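Local atomic coordinates of phenazine-1-carboxylate N-methyltransferase (Pseudomonas aeruginosa, PDB entry 2IP2), a protein that methylates phenazine-1-carboxylate to 5-methylphenazine-1-carboxylate with S-adenosyl-L-methionine, a step in the biosynthesis of the virulence-related pigment pyocyanin. Residues Arg23-Ala28 and Asp97-Tyr102; Thr29-Ala34 and Ala49-Asp54; Phe106-Thr111 and Leu126-Asp131; Arg273-Ser278 and Met283-Asp288. All blocks are in the same frame, centred on the assembly; numbering follows the deposited sequence. Where two conformers were deposited one is given.

In the fold
From the N terminus, the long helix 6-30 runs into interaction 1, where residues 23-28 pack on 97-102 of helix 96-102 and close a loop of 68 residues, half of them helical. Nested inside it, interaction 2 joins the end of the same helix and the start of helix 33-38 to the end of helix 44-51. Interactions 3 and 4 follow in series. Interaction 3 closes a loop of 14 residues between helix 105-109, the next after 96-102, and helix 123-128. Interaction 4 closes one of only four residues in the methyltransferase domain, between the loop after strand 267-272 and helix 282-295; there Y102 of interaction 1 packs against W287. All four also touch the second subunit of the dimer.

Interaction 1. Residues Arg23-Ala28 and Asp97-Tyr102; sequences RCVYVA and DMVLFY
The phenol of Y26 runs along the turn of V99 and L100, joining two helices whose segment axes pass 9.4 Å apart at 122°. CB leaves the helix to one side of helix 96-102, and with CG anti to the backbone N (chi1 168°) the ring reaches across. CD1 faces the main chain there: V99 O lies 3.8 Å from Y26 CD1, at the ring edge and near its plane. One atom further out, CE1 meets L100 twice, at 3.7 Å to L100 O and 3.8 Å to L100 CD2, the leucine side chain crossing the tyrosine at about a right angle. On the other flank, CD2 lies above the rim of the R23 guanidinium within its own helix. At the tip, OH is hydrogen-bonded to E104 OE2 and to R30 NH1, which ties the polar end down just past the contact. Helix 6-30 belongs to the N-terminal dimerisation domain of the O-methyltransferase family, and R23 reaches the partner subunit by bonds from NE to W110 O and from NH2 to T111 O of that chain; its NH1 binds G103 O of its own. Nearer the backbone of helix 6-30 the packing is aliphatic. V99 CG1 comes within 3.9 Å of Y26 CA and 4.3 Å of V25 CG1, while L88 touches both valines.

Interaction 2. Residues Thr29-Ala34 and Ala49-Asp54; sequences TRLGLA and AAVGSD
The bond from G32 N to T29 O, 3.0 Å, closes the turn that contains L31, whose CB and carbonyl oxygen meet V51. In the same turn L33 N lies 3.1 Å from A28 O, a probable hydrogen bond. With the positive phi of G32 (66°) the two make a Schellman motif at the end of helix 6-30, and G32 serves at once as N-cap of helix 33-38. The sharp turn brings L31 and L33 to bear on one residue of the other segment. V51 CG1 does the touching: it lies 3.7 Å from L31 O, 4.2 Å from L31 CB and 4.1 Å from L33 CD2, the L33 and V51 side chains crossing at about a right angle. CG1 of V51 is anti to its carbonyl carbon (chi1 -59°), which directs it at L31 and L33. V51 closes helix 44-51, and G52, again with positive phi, turns the chain away. In this helical dimerisation domain, I58 of helix 55-67 and L36 of helix 33-38 also pack on V51, as does L118 of the second subunit; C114 of that subunit touches L31. No hydrogen bond crosses between the two segments, so their union rests on van der Waals packing round a single valine methyl, while the backbone bonds shape the turn at G32.

Interaction 3. Residues Phe106-Thr111 and Leu126-Asp131; sequences FHAAWT and LAFGED
A108 and A127 bring together the C-terminal ends of two short helices, 105-109 and 123-128, in the helical region that precedes the Rossmann-like sheet of this O-methyltransferase. Small side chains allow a close approach: the CA atoms of A109 and A127 are 5.6 Å apart. Among the alanines, A127 CB sits against the backbone of the other helix, 3.5 Å from A108 O and 4.2 Å from A109 CA, and 4.3 Å from A108 CB. The aromatic contact is a single one. F128 directs CG anti to its carbonyl carbon (chi1 -75°), which brings the ring to A108; the methyl meets it obliquely, A108 CB lying 3.7 Å from F128 CE2 and almost as close to CZ. F124 stacks on the F128 ring, and Y135 meets it at about 45°. G129 then takes positive phi and ends the helix. Hydrogen bonds are confined to the individual segments and to outside partners: H107 NE2 binds T111 OG1 of the second subunit, and T111 OG1 is likewise bound by H107 NE2 of that chain. Within its own turn, T111 OG1 donates to H107 O at 3.0 Å, tilted 24° from the carbonyl plane.

Interaction 4. Residues Arg273-Ser278 and Met283-Asp288; sequences RTISAS and MSVLWD
A cation-pi stack between R273 and W287, backed by aliphatic packing of I275, holds the loop after strand 267-272 against helix 282-295. The guanidinium lies flat on the indole with the planes only 4° apart, and R273 CZ is 3.6 Å from the centroid of the five-membered ring, 12° off its normal. The extended arginine chain from CG to NE lays the group along the ring system: NH2 sits 3.5 Å from W287 CE2, NH1 faces CE3, and NE lies over CG and CD1. A hydrogen bond between R273 NE and M324 O helps to fix its rotation. Strand 267-272 is the fifth in the 3-2-1-4-5-7-6 order of the class I methyltransferase sheet, and the R273 side chain comes about 6 Å from that of R241, predicted to bind S-adenosyl-L-methionine. Farther along the loop, I275 presses on the helix with both branches. I275 CD1 is tight against S284 O at 3.2 Å and also reaches D288 CB at 4.1 Å, while I275 CG2 meets V285 CG1 at 3.7 Å. One water bridges the segments, accepting from S276 N at 2.8 Å and donating to S284 OG at 2.9 Å; S284 OG is also hydrogen-bonded to S281 O. D288 turns its carboxylate to the second subunit, where OD2 makes salt bridges with R63 and R60 of that chain.

Interaction 1. Residues Arg23-Ala28 and Asp97-Tyr102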
loop_
_atom_site.group_PDB
_atom_site.type_symbol
_atom_site.label_atom_id
_atom_site.label_comp_id
_atom_site.label_asym_id
_atom_site.label_seq_id
_atom_site.Cartn_x
_atom_site.Cartn_y
_atom_site.Cartn_z
ATOM N N ARG A 23 -5.291 -3.885 0.658
ATOM C CA ARG A 23 -6.252 -4.938 0.218
ATOM C C ARG A 23 -6.871 -5.589 1.446
ATOM O O ARG A 23 -8.062 -5.834 1.437
ATOM C CB ARG A 23 -5.610 -5.985 -0.710
ATOM C CG ARG A 23 -4.991 -5.433 -2.025
ATOM C CD ARG A 23 -6.027 -4.526 -2.750
ATOM N NE ARG A 23 -7.076 -5.346 -3.430
ATOM C CZ ARG A 23 -8.212 -4.856 -3.894
ATOM N NH1 ARG A 23 -8.478 -3.581 -3.748
ATOM N NH2 ARG A 23 -9.074 -5.622 -4.533
ATOM N N CYS A 24 -6.078 -5.875 2.486
ATOM C CA CYS A 24 -6.621 -6.446 3.736
ATOM C C CYS A 24 -7.668 -5.539 4.402
ATOM O O CYS A 24 -8.714 -6.020 4.840
ATOM C CB CYS A 24 -5.490 -6.775 4.690
ATOM S SG CYS A 24 -4.559 -8.214 4.177
ATOM N N VAL A 25 -7.462 -4.217 4.424
ATOM C CA VAL A 25 -8.492 -3.325 5.022
ATOM C C VAL A 25 -9.719 -3.292 4.115
ATOM O O VAL A 25 -10.872 -3.287 4.595
ATOM C CB VAL A 25 -7.845 -1.872 5.254
ATOM C CG1 VAL A 25 -8.946 -0.824 5.577
ATOM C CG2 VAL A 25 -6.839 -1.980 6.349
ATOM N N TYR A 26 -9.480 -3.322 2.801
ATOM C CA TYR A 26 -10.625 -3.334 1.859
ATOM C C TYR A 26 -11.501 -4.588 2.126
ATOM O O TYR A 26 -12.728 -4.511 2.243
ATOM C CB TYR A 26 -10.100 -3.238 0.393
ATOM C CG TYR A 26 -11.205 -3.540 -0.624
ATOM C CD1 TYR A 26 -12.286 -2.644 -0.818
ATOM C CD2 TYR A 26 -11.247 -4.791 -1.259
ATOM C CE1 TYR A 26 -13.319 -2.969 -1.754
ATOM C CE2 TYR A 26 -12.260 -5.116 -2.148
ATOM C CZ TYR A 26 -13.290 -4.213 -2.380
ATOM O OH TYR A 26 -14.267 -4.615 -3.263
ATOM N N VAL A 27 -10.840 -5.723 2.272
ATOM C CA VAL A 27 -11.528 -6.927 2.570
ATOM C C VAL A 27 -12.304 -6.872 3.869
ATOM O O VAL A 27 -13.481 -7.253 3.913
ATOM C CB VAL A 27 -10.554 -8.131 2.544
ATOM C CG1 VAL A 27 -11.269 -9.389 3.108
ATOM C CG2 VAL A 27 -10.003 -8.416 1.098
ATOM N N ALA A 28 -11.675 -6.441 4.948
ATOM C CA ALA A 28 -12.395 -6.323 6.238
ATOM C C ALA A 28 -13.648 -5.435 6.066
ATOM O O ALA A 28 -14.704 -5.704 6.676
ATOM C CB ALA A 28 -11.453 -5.692 7.318
ATOM N N ASP A 97 -17.465 3.980 3.011
ATOM C CA ASP A 97 -17.727 4.082 1.573
ATOM C C ASP A 97 -16.520 4.552 0.793
ATOM O O ASP A 97 -16.419 4.243 -0.378
ATOM C CB ASP A 97 -18.871 5.065 1.327
ATOM C CG ASP A 97 -20.163 4.497 1.861
ATOM O OD1 ASP A 97 -20.461 3.321 1.502
ATOM O OD2 ASP A 97 -20.789 5.160 2.691
ATOM N N MET A 98 -15.687 5.374 1.414
ATOM C CA MET A 98 -14.425 5.803 0.749
ATOM C C MET A 98 -13.496 4.586 0.532
ATOM O O MET A 98 -12.993 4.352 -0.588
ATOM C CB MET A 98 -13.711 6.896 1.560
ATOM C CG MET A 98 -12.483 7.477 0.856
ATOM S SD MET A 98 -11.333 8.257 1.976
ATOM C CE MET A 98 -10.734 6.743 2.760
ATOM N N VAL A 99 -13.323 3.775 1.567
ATOM C CA VAL A 99 -12.491 2.535 1.445
ATOM C C VAL A 99 -12.958 1.639 0.282
ATOM O O VAL A 99 -12.157 1.119 -0.515
ATOM C CB VAL A 99 -12.475 1.729 2.783
ATOM C CG1 VAL A 99 -11.846 0.308 2.605
ATOM C CG2 VAL A 99 -11.756 2.550 3.926
ATOM N N LEU A 100 -14.274 1.447 0.195
ATOM C CA LEU A 100 -14.863 0.583 -0.846
ATOM C C LEU A 100 -14.617 1.140 -2.234
ATOM O O LEU A 100 -14.153 0.403 -3.095
ATOM C CB LEU A 100 -16.364 0.334 -0.610
ATOM C CG LEU A 100 -16.723 -0.489 0.660
ATOM C CD1 LEU A 100 -18.267 -0.477 0.878
ATOM C CD2 LEU A 100 -16.073 -1.915 0.617
ATOM N N PHE A 101 -14.874 2.439 -2.430
ATOM C CA PHE A 101 -14.681 3.070 -3.752
ATOM C C PHE A 101 -13.204 3.052 -4.121
ATOM O O PHE A 101 -12.806 2.722 -5.232
ATOM C CB PHE A 101 -15.223 4.501 -3.747
ATOM C CG PHE A 101 -15.424 5.048 -5.139
ATOM C CD1 PHE A 101 -14.348 5.586 -5.828
ATOM C CD2 PHE A 101 -16.645 4.922 -5.780
ATOM C CE1 PHE A 101 -14.492 6.092 -7.140
ATOM C CE2 PHE A 101 -16.814 5.404 -7.099
ATOM C CZ PHE A 101 -15.712 5.995 -7.770
ATOM N N TYR A 102 -12.361 3.291 -3.133
ATOM C CA TYR A 102 -10.912 3.354 -3.414
ATOM C C TYR A 102 -10.362 1.980 -3.754
ATOM O O TYR A 102 -9.478 1.830 -4.614
ATOM C CB TYR A 102 -10.241 3.913 -2.196
ATOM C CG TYR A 102 -10.277 5.439 -2.114
ATOM C CD1 TYR A 102 -11.300 6.207 -2.700
ATOM C CD2 TYR A 102 -9.281 6.100 -1.449
ATOM C CE1 TYR A 102 -11.270 7.642 -2.618
ATOM C CE2 TYR A 102 -9.243 7.518 -1.362
ATOM C CZ TYR A 102 -10.227 8.254 -1.921
ATOM O OH TYR A 102 -10.175 9.642 -1.779
#

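Interaction 2. Residues Thr29-Ala34 and Ala49-Asp54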
loop_
_atom_site.group_PDB
_atom_site.type_symbol
_atom_site.label_atom_id
_atom_site.label_comp_id
_atom_site.label_asym_id
_atom_site.label_seq_id
_atom_site.Cartn_x
_atom_site.Cartn_y
_atom_site.Cartn_z
ATOM N N THR A 29 -13.501 -4.381 5.250
ATOM C CA THR A 29 -14.608 -3.443 4.969
ATOM C C THR A 29 -15.740 -4.093 4.147
ATOM O O THR A 29 -16.901 -4.045 4.565
ATOM C CB THR A 29 -14.088 -2.093 4.373
ATOM O OG1 THR A 29 -13.113 -1.586 5.274
ATOM C CG2 THR A 29 -15.290 -1.027 4.247
ATOM N N ARG A 30 -15.432 -4.666 3.003
ATOM C CA ARG A 30 -16.404 -5.392 2.174
ATOM C C ARG A 30 -17.131 -6.443 3.012
ATOM O O ARG A 30 -18.330 -6.604 2.869
ATOM C CB ARG A 30 -15.697 -6.231 1.110
ATOM C CG ARG A 30 -15.387 -5.672 -0.222
ATOM C CD ARG A 30 -16.516 -5.891 -1.265
ATOM N NE ARG A 30 -16.764 -7.283 -1.713
ATOM C CZ ARG A 30 -16.191 -7.897 -2.752
ATOM N NH1 ARG A 30 -15.228 -7.322 -3.486
ATOM N NH2 ARG A 30 -16.573 -9.136 -3.049
ATOM N N LEU A 31 -16.403 -7.161 3.866
ATOM C CA LEU A 31 -17.029 -8.212 4.693
ATOM C C LEU A 31 -17.843 -7.690 5.899
ATOM O O LEU A 31 -18.566 -8.490 6.542
ATOM C CB LEU A 31 -15.974 -9.183 5.187
ATOM C CG LEU A 31 -15.321 -10.018 4.072
ATOM C CD1 LEU A 31 -14.415 -10.990 4.772
ATOM C CD2 LEU A 31 -16.337 -10.722 3.106
ATOM N N GLY A 32 -17.713 -6.404 6.198
ATOM C CA GLY A 32 -18.412 -5.764 7.337
ATOM C C GLY A 32 -17.947 -6.296 8.694
ATOM O O GLY A 32 -18.690 -6.278 9.666
ATOM N N LEU A 33 -16.685 -6.695 8.783
ATOM C CA LEU A 33 -16.106 -7.203 10.055
ATOM C C LEU A 33 -16.246 -6.239 11.247
ATOM O O LEU A 33 -16.538 -6.644 12.363
ATOM C CB LEU A 33 -14.627 -7.579 9.878
ATOM C CG LEU A 33 -14.321 -8.664 8.860
ATOM C CD1 LEU A 33 -12.803 -9.016 8.947
ATOM C CD2 LEU A 33 -15.210 -9.907 9.054
ATOM N N ALA A 34 -16.034 -4.966 11.001
ATOM C CA ALA A 34 -16.187 -3.999 12.052
ATOM C C ALA A 34 -17.618 -3.919 12.612
ATOM O O ALA A 34 -17.778 -3.771 13.830
ATOM C CB ALA A 34 -15.746 -2.624 11.549
ATOM N N ALA A 49 -18.571 -17.966 10.043
ATOM C CA ALA A 49 -19.916 -18.438 9.734
ATOM C C ALA A 49 -20.716 -17.272 9.215
ATOM O O ALA A 49 -21.539 -17.404 8.274
ATOM C CB ALA A 49 -20.605 -19.043 10.993
ATOM N N ALA A 50 -20.460 -16.120 9.795
ATOM C CA ALA A 50 -21.227 -14.934 9.425
ATOM C C ALA A 50 -20.941 -14.444 7.981
ATOM O O ALA A 50 -21.834 -13.927 7.339
ATOM C CB ALA A 50 -21.002 -13.836 10.420
ATOM N N VAL A 51 -19.719 -14.648 7.489
ATOM C CA VAL A 51 -19.335 -14.095 6.167
ATOM C C VAL A 51 -19.149 -15.157 5.074
ATOM O O VAL A 51 -19.030 -14.807 3.887
ATOM C CB VAL A 51 -18.047 -13.220 6.290
ATOM C CG1 VAL A 51 -18.252 -12.074 7.266
ATOM C CG2 VAL A 51 -16.855 -14.063 6.712
ATOM N N GLY A 52 -19.162 -16.436 5.462
ATOM C CA GLY A 52 -18.961 -17.571 4.523
ATOM C C GLY A 52 -17.472 -17.834 4.259
ATOM O O GLY A 52 -17.049 -18.021 3.131
ATOM N N SER A 53 -16.699 -17.859 5.327
ATOM C CA SER A 53 -15.287 -18.130 5.267
ATOM C C SER A 53 -15.011 -19.272 6.224
ATOM O O SER A 53 -15.902 -20.017 6.572
ATOM C CB SER A 53 -14.501 -16.866 5.667
ATOM O OG SER A 53 -13.112 -17.056 5.486
ATOM N N ASP A 54 -13.764 -19.453 6.597
ATOM C CA ASP A 54 -13.390 -20.539 7.469
ATOM C C ASP A 54 -12.599 -19.920 8.612
ATOM O O ASP A 54 -12.020 -18.850 8.456
ATOM C CB ASP A 54 -12.678 -21.580 6.591
ATOM C CG ASP A 54 -11.473 -22.135 7.191
ATOM O OD1 ASP A 54 -10.450 -21.438 7.229
ATOM O OD2 ASP A 54 -11.540 -23.299 7.603
#

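Interaction 3. Residues Phe106-Thr111 and Leu126-Asp131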
loop_
_atom_site.group_PDB
_atom_site.type_symbol
_atom_site.label_atom_id
_atom_site.label_comp_id
_atom_site.label_asym_id
_atom_site.label_seq_id
_atom_site.Cartn_x
_atom_site.Cartn_y
_atom_site.Cartn_z
ATOM N N PHE A 106 -10.856 2.957 -7.854
ATOM C CA PHE A 106 -9.479 3.494 -7.874
ATOM C C PHE A 106 -8.352 2.455 -7.833
ATOM O O PHE A 106 -7.221 2.723 -8.272
ATOM C CB PHE A 106 -9.287 4.545 -6.823
ATOM C CG PHE A 106 -10.069 5.814 -7.102
ATOM C CD1 PHE A 106 -10.411 6.181 -8.438
ATOM C CD2 PHE A 106 -10.432 6.651 -6.030
ATOM C CE1 PHE A 106 -11.088 7.431 -8.682
ATOM C CE2 PHE A 106 -11.123 7.855 -6.253
ATOM C CZ PHE A 106 -11.412 8.265 -7.573
ATOM N N HIS A 107 -8.654 1.279 -7.324
ATOM C CA HIS A 107 -7.703 0.141 -7.469
ATOM C C HIS A 107 -7.566 -0.213 -8.964
ATOM O O HIS A 107 -6.457 -0.448 -9.477
ATOM C CB HIS A 107 -8.233 -1.082 -6.718
ATOM C CG HIS A 107 -7.375 -2.308 -6.876
ATOM N ND1 HIS A 107 -6.210 -2.499 -6.161
ATOM C CD2 HIS A 107 -7.518 -3.406 -7.662
ATOM C CE1 HIS A 107 -5.655 -3.661 -6.507
ATOM N NE2 HIS A 107 -6.435 -4.229 -7.416
ATOM N N ALA A 108 -8.704 -0.263 -9.665
ATOM C CA ALA A 108 -8.640 -0.435 -11.110
ATOM C C ALA A 108 -7.855 0.665 -11.797
ATOM O O ALA A 108 -7.053 0.402 -12.717
ATOM C CB ALA A 108 -10.064 -0.471 -11.681
ATOM N N ALA A 109 -8.082 1.895 -11.364
ATOM C CA ALA A 109 -7.421 3.115 -11.956
ATOM C C ALA A 109 -5.925 3.102 -11.805
ATOM O O ALA A 109 -5.147 3.646 -12.666
ATOM C CB ALA A 109 -7.969 4.379 -11.285
ATOM N N TRP A 110 -5.496 2.590 -10.652
ATOM C CA TRP A 110 -4.088 2.586 -10.333
ATOM C C TRP A 110 -3.340 1.390 -10.880
ATOM O O TRP A 110 -2.110 1.268 -10.725
ATOM C CB TRP A 110 -3.891 2.717 -8.807
ATOM C CG TRP A 110 -3.837 4.079 -8.321
ATOM C CD1 TRP A 110 -4.855 4.832 -7.784
ATOM C CD2 TRP A 110 -2.644 4.886 -8.228
ATOM N NE1 TRP A 110 -4.367 6.076 -7.385
ATOM C CE2 TRP A 110 -3.017 6.116 -7.631
ATOM C CE3 TRP A 110 -1.303 4.682 -8.615
ATOM C CZ2 TRP A 110 -2.112 7.150 -7.413
ATOM C CZ3 TRP A 110 -0.380 5.754 -8.417
ATOM C CH2 TRP A 110 -0.808 6.954 -7.820
ATOM N N THR A 111 -4.048 0.472 -11.524
ATOM C CA THR A 111 -3.365 -0.669 -12.148
ATOM C C THR A 111 -2.489 -0.192 -13.348
ATOM O O THR A 111 -1.303 -0.434 -13.345
ATOM C CB THR A 111 -4.378 -1.772 -12.487
ATOM O OG1 THR A 111 -4.873 -2.246 -11.241
ATOM C CG2 THR A 111 -3.749 -2.932 -13.294
ATOM N N LEU A 126 -7.709 4.940 -18.718
ATOM C CA LEU A 126 -7.156 3.705 -19.284
ATOM C C LEU A 126 -7.929 2.458 -18.869
ATOM O O LEU A 126 -8.216 1.595 -19.710
ATOM C CB LEU A 126 -5.664 3.563 -18.998
ATOM C CG LEU A 126 -4.782 4.646 -19.664
ATOM C CD1 LEU A 126 -3.362 4.469 -19.075
ATOM C CD2 LEU A 126 -4.730 4.518 -21.213
ATOM N N ALA A 127 -8.244 2.363 -17.573
ATOM C CA ALA A 127 -8.920 1.203 -16.979
ATOM C C ALA A 127 -10.373 1.035 -17.463
ATOM O O ALA A 127 -10.846 -0.087 -17.636
ATOM C CB ALA A 127 -8.954 1.327 -15.455
ATOM N N PHE A 128 -11.087 2.143 -17.609
ATOM C CA PHE A 128 -12.570 2.040 -17.813
ATOM C C PHE A 128 -12.936 2.392 -19.265
ATOM O O PHE A 128 -14.085 2.166 -19.717
ATOM C CB PHE A 128 -13.316 2.907 -16.777
ATOM C CG PHE A 128 -13.334 2.289 -15.399
ATOM C CD1 PHE A 128 -14.338 1.391 -15.031
ATOM C CD2 PHE A 128 -12.353 2.613 -14.459
ATOM C CE1 PHE A 128 -14.338 0.780 -13.767
ATOM C CE2 PHE A 128 -12.317 2.017 -13.222
ATOM C CZ PHE A 128 -13.322 1.097 -12.836
ATOM N N GLY A 129 -11.978 2.966 -19.986
ATOM C CA GLY A 129 -12.222 3.349 -21.385
ATOM C C GLY A 129 -13.115 4.581 -21.465
ATOM O O GLY A 129 -13.814 4.791 -22.478
ATOM N N GLU A 130 -13.092 5.384 -20.413
ATOM C CA GLU A 130 -14.023 6.497 -20.228
ATOM C C GLU A 130 -13.496 7.460 -19.161
ATOM O O GLU A 130 -12.962 7.002 -18.122
ATOM C CB GLU A 130 -15.373 5.924 -19.753
ATOM C CG GLU A 130 -16.471 6.925 -19.725
ATOM C CD GLU A 130 -17.809 6.349 -19.205
ATOM O OE1 GLU A 130 -17.845 5.243 -18.669
ATOM O OE2 GLU A 130 -18.837 7.028 -19.326
ATOM N N ASP A 131 -13.660 8.766 -19.353
ATOM C CA ASP A 131 -13.130 9.666 -18.367
ATOM C C ASP A 131 -13.961 9.627 -17.089
ATOM O O ASP A 131 -15.163 9.311 -17.121
ATOM C CB ASP A 131 -12.899 11.084 -18.922
ATOM C CG ASP A 131 -14.148 11.908 -18.941
ATOM O OD1 ASP A 131 -14.843 11.882 -19.981
ATOM O OD2 ASP A 131 -14.436 12.594 -17.935
#

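Interaction 4. Residues Arg273-Ser278 and Met283-Asp288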
loop_
_atom_site.group_PDB
_atom_site.type_symbol
_atom_site.label_atom_id
_atom_site.label_comp_id
_atom_site.label_asym_id
_atom_site.label_seq_id
_atom_site.Cartn_x
_atom_site.Cartn_y
_atom_site.Cartn_z
ATOM N N ARG A 273 -6.898 21.342 -1.228
ATOM C CA ARG A 273 -5.558 20.806 -0.878
ATOM C C ARG A 273 -4.502 21.598 -1.638
ATOM O O ARG A 273 -4.595 21.733 -2.829
ATOM C CB ARG A 273 -5.371 19.361 -1.288
ATOM C CG ARG A 273 -6.270 18.397 -0.632
ATOM C CD ARG A 273 -5.575 16.966 -0.748
ATOM N NE ARG A 273 -6.379 16.117 0.097
ATOM C CZ ARG A 273 -7.306 15.328 -0.383
ATOM N NH1 ARG A 273 -7.429 15.215 -1.707
ATOM N NH2 ARG A 273 -8.031 14.612 0.449
ATOM N N THR A 274 -3.504 22.125 -0.956
ATOM C CA THR A 274 -2.411 22.759 -1.700
ATOM C C THR A 274 -1.093 22.083 -1.294
ATOM O O THR A 274 -1.007 21.554 -0.201
ATOM C CB THR A 274 -2.289 24.277 -1.403
ATOM O OG1 THR A 274 -1.951 24.455 -0.019
ATOM C CG2 THR A 274 -3.577 25.007 -1.696
ATOM N N ILE A 275 -0.073 22.157 -2.154
ATOM C CA ILE A 275 1.226 21.578 -1.912
ATOM C C ILE A 275 2.169 22.700 -1.415
ATOM O O ILE A 275 2.302 23.730 -2.070
ATOM C CB ILE A 275 1.787 20.928 -3.232
ATOM C CG1 ILE A 275 0.780 20.015 -3.935
ATOM C CG2 ILE A 275 3.082 20.231 -2.996
ATOM C CD1 ILE A 275 0.364 18.764 -3.148
ATOM N N SER A 276 2.752 22.536 -0.227
ATOM C CA SER A 276 3.849 23.387 0.219
ATOM C C SER A 276 5.011 23.203 -0.773
ATOM O O SER A 276 5.597 22.123 -0.853
ATOM C CB SER A 276 4.240 23.027 1.646
ATOM O OG SER A 276 3.109 23.083 2.514
ATOM N N ALA A 277 5.306 24.247 -1.546
ATOM C CA ALA A 277 6.386 24.234 -2.555
ATOM C C ALA A 277 7.791 23.876 -2.026
ATOM O O ALA A 277 8.559 23.255 -2.738
ATOM C CB ALA A 277 6.427 25.553 -3.304
ATOM N N SER A 278 8.117 24.252 -0.790
ATOM C CA SER A 278 9.422 23.915 -0.237
ATOM C C SER A 278 9.442 22.479 0.264
ATOM O O SER A 278 9.904 21.604 -0.466
ATOM C CB SER A 278 9.914 24.919 0.826
ATOM O OG SER A 278 8.909 25.201 1.793
ATOM N N MET A 283 2.057 12.944 2.332
ATOM C CA MET A 283 0.645 12.673 1.976
ATOM C C MET A 283 0.017 13.678 0.977
ATOM O O MET A 283 -0.790 13.305 0.165
ATOM C CB MET A 283 -0.237 12.561 3.218
ATOM C CG MET A 283 -0.059 11.261 3.975
ATOM S SD MET A 283 -0.301 9.759 2.953
ATOM C CE MET A 283 -1.929 10.011 2.329
ATOM N N SER A 284 0.409 14.950 1.000
ATOM C CA SER A 284 -0.157 15.938 0.067
ATOM C C SER A 284 0.258 15.621 -1.380
ATOM O O SER A 284 -0.536 15.776 -2.354
ATOM C CB SER A 284 0.279 17.364 0.487
ATOM O OG SER A 284 1.645 17.634 0.121
ATOM N N VAL A 285 1.489 15.154 -1.524
ATOM C CA VAL A 285 2.006 14.859 -2.829
ATOM C C VAL A 285 1.439 13.518 -3.358
ATOM O O VAL A 285 1.174 13.390 -4.545
ATOM C CB VAL A 285 3.551 15.078 -2.960
ATOM C CG1 VAL A 285 3.837 16.587 -2.835
ATOM C CG2 VAL A 285 4.396 14.332 -1.910
ATOM N N LEU A 286 1.210 12.574 -2.465
ATOM C CA LEU A 286 0.509 11.345 -2.850
ATOM C C LEU A 286 -0.914 11.693 -3.367
ATOM O O LEU A 286 -1.377 11.169 -4.423
ATOM C CB LEU A 286 0.409 10.415 -1.655
ATOM C CG LEU A 286 -0.256 9.032 -1.919
ATOM C CD1 LEU A 286 0.508 8.357 -3.020
ATOM C CD2 LEU A 286 -0.138 8.199 -0.678
ATOM N N TRP A 287 -1.633 12.536 -2.624
ATOM C CA TRP A 287 -2.936 13.048 -3.150
ATOM C C TRP A 287 -2.805 13.698 -4.539
ATOM O O TRP A 287 -3.686 13.546 -5.424
ATOM C CB TRP A 287 -3.567 14.037 -2.184
ATOM C CG TRP A 287 -4.204 13.411 -0.964
ATOM C CD1 TRP A 287 -3.828 13.586 0.352
ATOM C CD2 TRP A 287 -5.298 12.473 -0.949
ATOM N NE1 TRP A 287 -4.640 12.828 1.172
ATOM C CE2 TRP A 287 -5.557 12.153 0.403
ATOM C CE3 TRP A 287 -6.096 11.910 -1.946
ATOM C CZ2 TRP A 287 -6.600 11.273 0.791
ATOM C CZ3 TRP A 287 -7.164 11.062 -1.559
ATOM C CH2 TRP A 287 -7.398 10.766 -0.216
ATOM N N ASP A 288 -1.710 14.426 -4.756
ATOM C CA ASP A 288 -1.529 15.084 -6.054
ATOM C C ASP A 288 -1.406 14.100 -7.219
ATOM O O ASP A 288 -2.027 14.304 -8.271
ATOM C CB ASP A 288 -0.302 15.961 -5.995
ATOM C CG ASP A 288 0.003 16.630 -7.355
ATOM O OD1 ASP A 288 -0.802 17.493 -7.744
ATOM O OD2 ASP A 288 1.059 16.304 -7.984
HETATM O O HOH W 1 2.409 20.186 1.217
#